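Local structure of peptide chain release factor subunit 1 (Methanosarcina mazei, 3IR9) at residues D35-L40 / N151-I156; Y49-V54 / K89-W94; M27-A32 / T141-G146. The protein probably directs the termination of translation at the codons UAA, UAG and UGA, this chain being its C-terminal domain. All coordinates share one frame; numbering follows the deposited sequence. Where two conformers were deposited one is given.

Contact 1. Residues D35-L40 / N151-I156; sequences DFFKEL and NAFGGI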
loop_
_atom_site.group_PDB
_atom_site.type_symbol
_atom_site.label_atom_id
_atom_site.label_comp_id
_atom_site.label_asym_id
_atom_site.label_seq_id
_atom_site.Cartn_x
_atom_site.Cartn_y
_atom_site.Cartn_z
ATOM N N ASP A 35 8.672 -23.236 9.321
ATOM C CA ASP A 35 8.792 -23.928 10.600
ATOM C C ASP A 35 7.450 -24.544 11.024
ATOM O O ASP A 35 7.416 -25.592 11.669
ATOM C CB ASP A 35 9.368 -22.996 11.679
ATOM C CG ASP A 35 10.856 -22.683 11.461
ATOM O OD1 ASP A 35 11.454 -23.203 10.493
ATOM O OD2 ASP A 35 11.429 -21.913 12.262
ATOM N N PHE A 36 6.349 -23.902 10.642
ATOM C CA PHE A 36 5.034 -24.493 10.842
ATOM C C PHE A 36 4.905 -25.758 10.016
ATOM O O PHE A 36 4.453 -26.795 10.506
ATOM C CB PHE A 36 3.928 -23.532 10.439
ATOM C CG PHE A 36 2.607 -24.207 10.200
ATOM C CD1 PHE A 36 1.895 -24.754 11.251
ATOM C CD2 PHE A 36 2.075 -24.287 8.929
ATOM C CE1 PHE A 36 0.679 -25.371 11.037
ATOM C CE2 PHE A 36 0.857 -24.900 8.713
ATOM C CZ PHE A 36 0.163 -25.445 9.769
ATOM N N PHE A 37 5.296 -25.653 8.750
ATOM C CA PHE A 37 5.282 -26.786 7.835
ATOM C C PHE A 37 6.167 -27.926 8.360
ATOM O O PHE A 37 5.737 -29.077 8.429
ATOM C CB PHE A 37 5.747 -26.357 6.435
ATOM C CG PHE A 37 4.727 -25.549 5.651
ATOM C CD1 PHE A 37 3.379 -25.881 5.674
ATOM C CD2 PHE A 37 5.131 -24.485 4.856
ATOM C CE1 PHE A 37 2.451 -25.145 4.940
ATOM C CE2 PHE A 37 4.210 -23.750 4.118
ATOM C CZ PHE A 37 2.867 -24.080 4.163
ATOM N N LYS A 38 7.396 -27.597 8.745
ATOM C CA LYS A 38 8.353 -28.599 9.215
ATOM C C LYS A 38 7.882 -29.312 10.482
ATOM O O LYS A 38 8.265 -30.452 10.736
ATOM C CB LYS A 38 9.722 -27.958 9.450
ATOM C CG LYS A 38 10.422 -27.518 8.164
ATOM C CD LYS A 38 11.478 -26.435 8.412
ATOM C CE LYS A 38 12.738 -26.989 9.058
ATOM N NZ LYS A 38 13.727 -25.910 9.315
ATOM N N GLU A 39 7.060 -28.636 11.274
ATOM C CA GLU A 39 6.503 -29.229 12.482
ATOM C C GLU A 39 5.311 -30.100 12.128
ATOM O O GLU A 39 5.036 -31.106 12.786
ATOM C CB GLU A 39 6.062 -28.136 13.451
ATOM C CG GLU A 39 7.205 -27.404 14.107
ATOM C CD GLU A 39 8.007 -28.304 15.021
ATOM O OE1 GLU A 39 7.664 -29.505 15.135
ATOM O OE2 GLU A 39 8.980 -27.805 15.626
ATOM N N LEU A 40 4.606 -29.693 11.080
ATOM C CA LEU A 40 3.422 -30.400 10.615
ATOM C C LEU A 40 3.806 -31.733 9.994
ATOM O O LEU A 40 3.249 -32.775 10.344
ATOM C CB LEU A 40 2.675 -29.540 9.595
ATOM C CG LEU A 40 1.548 -30.174 8.783
ATOM C CD1 LEU A 40 0.517 -30.862 9.679
ATOM C CD2 LEU A 40 0.897 -29.110 7.913
ATOM N N ASN A 151 -4.747 -19.823 1.732
ATOM C CA ASN A 151 -5.455 -20.737 0.838
ATOM C C ASN A 151 -5.988 -21.963 1.570
ATOM O O ASN A 151 -7.193 -22.221 1.602
ATOM C CB ASN A 151 -4.543 -21.185 -0.309
ATOM C CG ASN A 151 -4.001 -20.019 -1.115
ATOM O OD1 ASN A 151 -4.587 -18.935 -1.128
ATOM N ND2 ASN A 151 -2.877 -20.237 -1.794
ATOM N N ALA A 152 -5.071 -22.719 2.159
ATOM C CA ALA A 152 -5.422 -23.954 2.839
ATOM C C ALA A 152 -5.830 -23.734 4.294
ATOM O O ALA A 152 -6.980 -23.973 4.662
ATOM C CB ALA A 152 -4.271 -24.949 2.753
ATOM N N PHE A 153 -4.884 -23.273 5.113
ATOM C CA PHE A 153 -5.038 -23.275 6.573
ATOM C C PHE A 153 -5.943 -22.192 7.155
ATOM O O PHE A 153 -5.808 -21.842 8.325
ATOM C CB PHE A 153 -3.671 -23.179 7.255
ATOM C CG PHE A 153 -2.716 -24.260 6.857
ATOM C CD1 PHE A 153 -1.531 -23.948 6.215
ATOM C CD2 PHE A 153 -3.000 -25.587 7.125
ATOM C CE1 PHE A 153 -0.649 -24.937 5.851
ATOM C CE2 PHE A 153 -2.121 -26.584 6.763
ATOM C CZ PHE A 153 -0.942 -26.258 6.125
ATOM N N GLY A 154 -6.862 -21.665 6.357
ATOM C CA GLY A 154 -7.777 -20.652 6.848
ATOM C C GLY A 154 -7.084 -19.342 7.173
ATOM O O GLY A 154 -7.712 -18.403 7.652
ATOM N N GLY A 155 -5.786 -19.272 6.908
ATOM C CA GLY A 155 -5.038 -18.049 7.143
ATOM C C GLY A 155 -4.758 -17.858 8.613
ATOM O O GLY A 155 -4.541 -16.741 9.077
ATOM N N ILE A 156 -4.773 -18.971 9.341
ATOM C CA ILE A 156 -4.542 -18.997 10.780
ATOM C C ILE A 156 -3.897 -20.328 11.147
ATOM O O ILE A 156 -4.550 -21.367 11.123
ATOM C CB ILE A 156 -5.863 -18.897 11.567
ATOM C CG1 ILE A 156 -6.617 -17.612 11.223
ATOM C CG2 ILE A 156 -5.603 -18.998 13.065
ATOM C CD1 ILE A 156 -7.879 -17.417 12.044
#

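Contact 2. Residues Y49-V54 / K89-W94; sequences YGESQV and KWTRRW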
loop_
_atom_site.group_PDB
_atom_site.type_symbol
_atom_site.label_atom_id
_atom_site.label_comp_id
_atom_site.label_asym_id
_atom_site.label_seq_id
_atom_site.Cartn_x
_atom_site.Cartn_y
_atom_site.Cartn_z
ATOM N N TYR A 49 -4.164 -25.361 12.928
ATOM C CA TYR A 49 -4.520 -24.361 11.936
ATOM C C TYR A 49 -6.037 -24.241 11.830
ATOM O O TYR A 49 -6.775 -25.135 12.249
ATOM C CB TYR A 49 -3.891 -24.704 10.581
ATOM C CG TYR A 49 -3.991 -26.170 10.212
ATOM C CD1 TYR A 49 -5.082 -26.652 9.500
ATOM C CD2 TYR A 49 -2.995 -27.070 10.577
ATOM C CE1 TYR A 49 -5.181 -27.990 9.162
ATOM C CE2 TYR A 49 -3.084 -28.411 10.244
ATOM C CZ TYR A 49 -4.180 -28.863 9.536
ATOM O OH TYR A 49 -4.280 -30.192 9.198
ATOM N N GLY A 50 -6.503 -23.125 11.285
ATOM C CA GLY A 50 -7.926 -22.886 11.195
ATOM C C GLY A 50 -8.442 -22.188 12.431
ATOM O O GLY A 50 -7.924 -22.374 13.532
ATOM N N GLU A 51 -9.472 -21.374 12.239
ATOM C CA GLU A 51 -10.035 -20.565 13.307
ATOM C C GLU A 51 -10.397 -21.367 14.552
ATOM O O GLU A 51 -9.963 -21.034 15.658
ATOM C CB GLU A 51 -11.266 -19.823 12.794
ATOM C CG GLU A 51 -11.985 -19.025 13.851
ATOM C CD GLU A 51 -13.270 -18.461 13.328
ATOM O OE1 GLU A 51 -13.336 -18.201 12.105
ATOM O OE2 GLU A 51 -14.208 -18.289 14.134
ATOM N N SER A 52 -11.192 -22.418 14.375
ATOM C CA SER A 52 -11.702 -23.181 15.513
ATOM C C SER A 52 -10.579 -23.898 16.272
ATOM O O SER A 52 -10.489 -23.795 17.500
ATOM C CB SER A 52 -12.780 -24.177 15.073
ATOM O OG SER A 52 -13.580 -24.599 16.172
ATOM N N GLN A 53 -9.714 -24.594 15.533
ATOM C CA GLN A 53 -8.649 -25.401 16.136
ATOM C C GLN A 53 -7.578 -24.561 16.830
ATOM O O GLN A 53 -7.101 -24.910 17.908
ATOM C CB GLN A 53 -7.993 -26.312 15.093
ATOM C CG GLN A 53 -7.165 -27.451 15.698
ATOM C CD GLN A 53 -6.201 -28.067 14.699
ATOM O OE1 GLN A 53 -5.854 -27.446 13.697
ATOM N NE2 GLN A 53 -5.760 -29.289 14.972
ATOM N N VAL A 54 -7.186 -23.460 16.205
ATOM C CA VAL A 54 -6.191 -22.592 16.803
ATOM C C VAL A 54 -6.766 -21.796 17.982
ATOM O O VAL A 54 -6.058 -21.524 18.951
ATOM C CB VAL A 54 -5.550 -21.677 15.752
ATOM C CG1 VAL A 54 -4.817 -20.521 16.420
ATOM C CG2 VAL A 54 -4.604 -22.483 14.879
ATOM N N LYS A 89 -21.171 -16.944 20.252
ATOM C CA LYS A 89 -20.184 -16.226 19.458
ATOM C C LYS A 89 -20.102 -16.927 18.126
ATOM O O LYS A 89 -20.555 -18.061 17.988
ATOM C CB LYS A 89 -18.802 -16.231 20.122
ATOM C CG LYS A 89 -18.748 -15.612 21.508
ATOM C CD LYS A 89 -17.382 -15.819 22.120
ATOM C CE LYS A 89 -17.478 -15.981 23.621
ATOM N NZ LYS A 89 -18.129 -14.808 24.249
ATOM N N TRP A 90 -19.527 -16.247 17.144
ATOM C CA TRP A 90 -19.322 -16.838 15.836
ATOM C C TRP A 90 -18.541 -15.866 14.980
ATOM O O TRP A 90 -18.498 -14.669 15.255
ATOM C CB TRP A 90 -20.653 -17.214 15.174
ATOM C CG TRP A 90 -21.650 -16.100 15.125
ATOM C CD1 TRP A 90 -22.370 -15.595 16.170
ATOM C CD2 TRP A 90 -22.047 -15.356 13.967
ATOM N NE1 TRP A 90 -23.186 -14.576 15.735
ATOM C CE2 TRP A 90 -23.008 -14.410 14.387
ATOM C CE3 TRP A 90 -21.678 -15.395 12.618
ATOM C CZ2 TRP A 90 -23.605 -13.507 13.503
ATOM C CZ3 TRP A 90 -22.275 -14.499 11.741
ATOM C CH2 TRP A 90 -23.226 -13.568 12.188
ATOM N N THR A 91 -17.909 -16.383 13.943
ATOM C CA THR A 91 -17.115 -15.531 13.090
ATOM C C THR A 91 -17.796 -15.322 11.749
ATOM O O THR A 91 -18.228 -16.273 11.093
ATOM C CB THR A 91 -15.702 -16.091 12.902
ATOM O OG1 THR A 91 -15.012 -16.045 14.156
ATOM C CG2 THR A 91 -14.935 -15.267 11.880
ATOM N N ARG A 92 -17.905 -14.059 11.360
ATOM C CA ARG A 92 -18.504 -13.704 10.088
ATOM C C ARG A 92 -17.497 -12.930 9.256
ATOM O O ARG A 92 -16.781 -12.068 9.768
ATOM C CB ARG A 92 -19.792 -12.894 10.298
ATOM C CG ARG A 92 -19.596 -11.424 10.657
ATOM C CD ARG A 92 -19.869 -10.520 9.461
ATOM N NE ARG A 92 -21.300 -10.352 9.222
ATOM C CZ ARG A 92 -21.944 -9.194 9.329
ATOM N NH1 ARG A 92 -23.250 -9.134 9.098
ATOM N NH2 ARG A 92 -21.279 -8.094 9.657
ATOM N N ARG A 93 -17.427 -13.265 7.974
ATOM C CA ARG A 93 -16.589 -12.537 7.037
ATOM C C ARG A 93 -17.182 -11.146 6.855
ATOM O O ARG A 93 -18.346 -11.024 6.482
ATOM C CB ARG A 93 -16.571 -13.269 5.698
ATOM C CG ARG A 93 -15.544 -12.762 4.708
ATOM C CD ARG A 93 -15.948 -13.165 3.305
ATOM N NE ARG A 93 -16.651 -14.446 3.302
ATOM C CZ ARG A 93 -16.144 -15.582 2.837
ATOM N NH1 ARG A 93 -14.922 -15.605 2.323
ATOM N NH2 ARG A 93 -16.865 -16.695 2.879
ATOM N N TRP A 94 -16.405 -10.097 7.123
ATOM C CA TRP A 94 -16.917 -8.734 6.987
ATOM C C TRP A 94 -17.148 -8.346 5.530
ATOM O O TRP A 94 -16.381 -8.722 4.642
ATOM C CB TRP A 94 -15.996 -7.707 7.653
ATOM C CG TRP A 94 -16.289 -6.285 7.215
ATOM C CD1 TRP A 94 -15.541 -5.520 6.366
ATOM C CD2 TRP A 94 -17.414 -5.475 7.597
ATOM N NE1 TRP A 94 -16.124 -4.283 6.198
ATOM C CE2 TRP A 94 -17.274 -4.230 6.942
ATOM C CE3 TRP A 94 -18.522 -5.677 8.428
ATOM C CZ2 TRP A 94 -18.201 -3.195 7.094
ATOM C CZ3 TRP A 94 -19.442 -4.646 8.577
ATOM C CH2 TRP A 94 -19.275 -3.423 7.913
#

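Contact 3. Residues M27-A32 / T141-G146; sequences MGQKNA and TDFDEG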
loop_
_atom_site.group_PDB
_atom_site.type_symbol
_atom_site.label_atom_id
_atom_site.label_comp_id
_atom_site.label_asym_id
_atom_site.label_seq_id
_atom_site.Cartn_x
_atom_site.Cartn_y
_atom_site.Cartn_z
HETATM N N MSE A 27 11.854 -12.343 5.742
HETATM C CA MSE A 27 12.729 -13.446 6.112
HETATM C C MSE A 27 12.157 -14.174 7.331
HETATM O O MSE A 27 12.130 -15.406 7.374
HETATM C CB MSE A 27 14.152 -12.953 6.379
HETATM C CG MSE A 27 14.918 -12.562 5.123
HETATM SE SE MSE A 27 16.816 -12.230 5.468
HETATM C CE MSE A 27 17.212 -11.232 3.839
ATOM N N GLY A 28 11.681 -13.408 8.310
ATOM C CA GLY A 28 11.035 -13.972 9.485
ATOM C C GLY A 28 9.693 -14.613 9.165
ATOM O O GLY A 28 9.364 -15.673 9.698
ATOM N N GLN A 29 8.923 -13.978 8.281
ATOM C CA GLN A 29 7.620 -14.499 7.866
ATOM C C GLN A 29 7.740 -15.810 7.087
ATOM O O GLN A 29 6.911 -16.705 7.241
ATOM C CB GLN A 29 6.861 -13.469 7.022
ATOM C CG GLN A 29 6.563 -12.151 7.723
ATOM C CD GLN A 29 5.686 -11.238 6.879
ATOM O OE1 GLN A 29 5.019 -11.693 5.949
ATOM N NE2 GLN A 29 5.685 -9.947 7.200
ATOM N N LYS A 30 8.761 -15.911 6.238
ATOM C CA LYS A 30 9.018 -17.136 5.491
ATOM C C LYS A 30 9.380 -18.272 6.433
ATOM O O LYS A 30 8.638 -19.244 6.554
ATOM C CB LYS A 30 10.151 -16.934 4.485
ATOM C CG LYS A 30 9.738 -16.216 3.213
ATOM C CD LYS A 30 10.872 -16.235 2.192
ATOM C CE LYS A 30 10.447 -15.626 0.862
ATOM N NZ LYS A 30 11.465 -15.877 -0.199
ATOM N N ASN A 31 10.529 -18.144 7.092
ATOM C CA ASN A 31 11.008 -19.157 8.028
ATOM C C ASN A 31 9.933 -19.622 8.999
ATOM O O ASN A 31 9.922 -20.780 9.413
ATOM C CB ASN A 31 12.215 -18.643 8.815
ATOM C CG ASN A 31 13.437 -18.449 7.944
ATOM O OD1 ASN A 31 14.460 -17.928 8.393
ATOM N ND2 ASN A 31 13.336 -18.865 6.686
ATOM N N ALA A 32 9.027 -18.717 9.357
ATOM C CA ALA A 32 7.958 -19.039 10.295
ATOM C C ALA A 32 6.911 -19.978 9.688
ATOM O O ALA A 32 6.517 -20.964 10.319
ATOM C CB ALA A 32 7.310 -17.770 10.817
ATOM N N THR A 141 0.260 -12.012 1.893
ATOM C CA THR A 141 -0.236 -12.938 0.895
ATOM C C THR A 141 0.576 -12.813 -0.387
ATOM O O THR A 141 0.025 -12.578 -1.464
ATOM C CB THR A 141 -1.691 -12.622 0.571
ATOM O OG1 THR A 141 -2.158 -13.500 -0.460
ATOM C CG2 THR A 141 -1.817 -11.166 0.103
ATOM N N ASP A 142 1.891 -12.963 -0.273
ATOM C CA ASP A 142 2.759 -12.792 -1.431
ATOM C C ASP A 142 3.497 -14.082 -1.793
ATOM O O ASP A 142 3.140 -14.754 -2.762
ATOM C CB ASP A 142 3.738 -11.638 -1.206
ATOM C CG ASP A 142 3.033 -10.321 -0.898
ATOM O OD1 ASP A 142 1.786 -10.276 -0.949
ATOM O OD2 ASP A 142 3.729 -9.326 -0.602
ATOM N N PHE A 143 4.522 -14.429 -1.016
ATOM C CA PHE A 143 5.258 -15.670 -1.256
ATOM C C PHE A 143 4.336 -16.871 -1.092
ATOM O O PHE A 143 3.366 -16.816 -0.337
ATOM C CB PHE A 143 6.479 -15.786 -0.338
ATOM C CG PHE A 143 6.150 -15.739 1.125
ATOM C CD1 PHE A 143 5.680 -14.572 1.709
ATOM C CD2 PHE A 143 6.331 -16.855 1.923
ATOM C CE1 PHE A 143 5.380 -14.526 3.058
ATOM C CE2 PHE A 143 6.036 -16.815 3.272
ATOM C CZ PHE A 143 5.561 -15.650 3.839
ATOM N N ASP A 144 4.627 -17.951 -1.809
ATOM C CA ASP A 144 3.689 -19.064 -1.872
ATOM C C ASP A 144 3.304 -19.484 -0.463
ATOM O O ASP A 144 2.128 -19.627 -0.146
ATOM C CB ASP A 144 4.282 -20.246 -2.648
ATOM C CG ASP A 144 3.212 -21.138 -3.262
ATOM O OD1 ASP A 144 2.140 -20.612 -3.633
ATOM O OD2 ASP A 144 3.443 -22.361 -3.379
ATOM N N GLU A 145 4.312 -19.662 0.381
ATOM C CA GLU A 145 4.102 -20.062 1.761
ATOM C C GLU A 145 2.995 -19.221 2.379
ATOM O O GLU A 145 2.004 -19.751 2.881
ATOM C CB GLU A 145 5.401 -19.902 2.552
ATOM C CG GLU A 145 6.619 -20.603 1.938
ATOM C CD GLU A 145 7.179 -19.892 0.709
ATOM O OE1 GLU A 145 6.614 -20.036 -0.395
ATOM O OE2 GLU A 145 8.206 -19.198 0.845
ATOM N N GLY A 146 3.164 -17.904 2.319
ATOM C CA GLY A 146 2.184 -16.976 2.853
ATOM C C GLY A 146 0.883 -16.971 2.078
ATOM O O GLY A 146 -0.149 -16.470 2.543
#

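Contact 1. Residues D35-L40 / N151-I156
Phe-153, reaching out from a loop, meets three residues of one helical segment, Phe-36, Phe-37 and Leu-40, and is the one residue of 151-156 that touches 35-40. The aromatic contacts dominate. Phe-36 drives its edge into one face of the Phe-153 ring in a T-shaped pair, with centroids 4.8 Å apart and planes at 89°. Its CE2 comes down near the rim of that face, 3.2 Å from Phe-153 CE1. With its CG anti to the backbone N (chi1 161°), the Phe-36 ring stretches out from the helix to meet Phe-153 coming from the opposite direction. Phe-37 joins differently: the rings of Phe-37 and Phe-153 meet rim to rim, planes at 47°, neither lying over the other, and Phe-37 CE1 approaches Phe-153 CE1 to 3.2 Å. The same corner of Phe-153 is thus held closely by two rings, completing an aromatic cluster. The aliphatic share is small: Leu-40 CD2 lies obliquely 3.8 Å from Phe-153 CZ. No hydrogen bond links the segments. Within the loop, a type I' turn runs from Phe-153 to Ile-156, closed by Ile-156 N to Phe-153 O at 3.2 Å; Gly-154 and Gly-155 take the positive phi angles of its two corners. Around the cluster, Phe-36 also rests on Val-47 and Tyr-49 of strand 47-49 and on Ala-157 and Ile-159 of strand 156-160, while the Tyr-49 ring meets Phe-153. The contact therefore lays the end of helix 10-41 against two neighbouring strands and the turn leading from helix 144-151 into strand 156-160.

Contact 2. Residues Y49-V54 / K89-W94
Glu-51, the first residue of helix 51-58, and Thr-91 of strand 87-92 carry this contact alone, their side chains meeting from opposite directions. Thr-91 OG1 donates a hydrogen bond to Glu-51 OE2; the modelled separation of 2.4 Å is very short, and its exact value is doubtful. The other carboxylate oxygen, Glu-51 OE1, lies 3.3 Å from the methyl carbon CG2 of Thr-91, so the carboxylate covers both branches of the threonine. Glu-51 can span the gap because its CG is swung away from the backbone N (chi1 176°) and the rest of the chain is extended. Each polar atom of the bond has a further partner: Glu-51 OE2 forms a salt bridge with Arg-55, and Thr-91 OG1 is hydrogen-bonded to Arg-76. Arg-55, and more weakly the longer ion pair with Arg-76, probably favour the charged carboxylate. From helix 121-131, Phe-125 touches Glu-51 and Ile-121 touches Thr-91. Beyond this one tight point the segments part, and their closest CA atoms, those of Glu-51 and Thr-91, are 8.7 Å apart. Trp-90 and Arg-92 leave the strand away from the helix, and Lys-89, Arg-93 and a poorly ordered Trp-94 are exposed. On the helix side, Gly-50 takes the N-cap position with a backbone shape that calls for glycine, and Tyr-49 N bonds to Gln-53 OE1 at 2.8 Å, nearly straight at 169° although the donor sits above the amide plane. The arrangement joins the alpha/beta core of eRF1 domain 3 to the three-stranded antiparallel sheet of its inserted minidomain, whose zinc ion is bound by Cys-81, Cys-84, Cys-106 and Cys-109.

Contact 3. Residues M27-A32 / T141-G146
Lys-30 and Glu-145 mark the closest approach of the two backbones, with CA atoms 6.8 Å apart. Segment 27-32 is regular helix throughout, whereas 141-146 passes from a loop into the start of helix 144-151, with Phe-143 at the N-cap position. The Phe-143 side chain points toward 27-32. Its CG sits in the crowded position between backbone N and carbonyl carbon (chi1 58°), which folds the ring back over its own helix start: Gly-146 N lies 3.2 Å above one face. A side chain on Gly-146 would collide with that ring. The opposite face receives Lys-30, whose CG makes a CH-pi contact 4.0 Å from the Phe-143 ring centroid and 24° off the normal. The extended lysine then slides past the phenylalanine, its CE reaching 4.1 Å from Phe-143 CB. The Gln-29 and Phe-143 side chains run at about a right angle to each other; the backbone O of Gln-29 lies obliquely 3.8 Å from Phe-143 CZ, and its side-chain OE1 accepts a hydrogen bond from Ser-140 N. Glu-145 brings its carboxylate carbon to the ring edge, in plane. Leu-26 and Val-33 of helix 10-41 also touch Phe-143. Replacing Phe-143 by an alanine would probably leave the methylenes of Lys-30 without their aromatic partner and open a gap between the helix and the Gly-146 backbone. Across the segments no hydrogen bond forms, and Lys-30 NZ remains 4.8 Å from Glu-145 OE2, which has its salt bridge with Arg-34 instead. The chemistry thus implies adhesion by one ring clasped between a lysine chain and a helix start, with the charges contributing at most a weak, longer-range attraction.

Along the chain the segments come in the order 27-32, 35-40, 49-54, 89-94, 141-146 and 151-156, so contacts 1 and 3 interlock while both enclose contact 2. Contacts 1 and 3 share helix 10-41, their centres 11 Å apart, and set that helix against the start of helix 144-151 (contact 3) and the loop that follows it (contact 1). Contact 2 lies about 15 Å from contact 1, centre to centre, and joins it through a probable backbone hydrogen bond from Gly-50 N to Ile-156 O, 2.6 Å long; from contact 3 it is 22 Å away. Together they tie the long helix, the four-stranded mixed sheet and the zinc-bearing sheet into one domain.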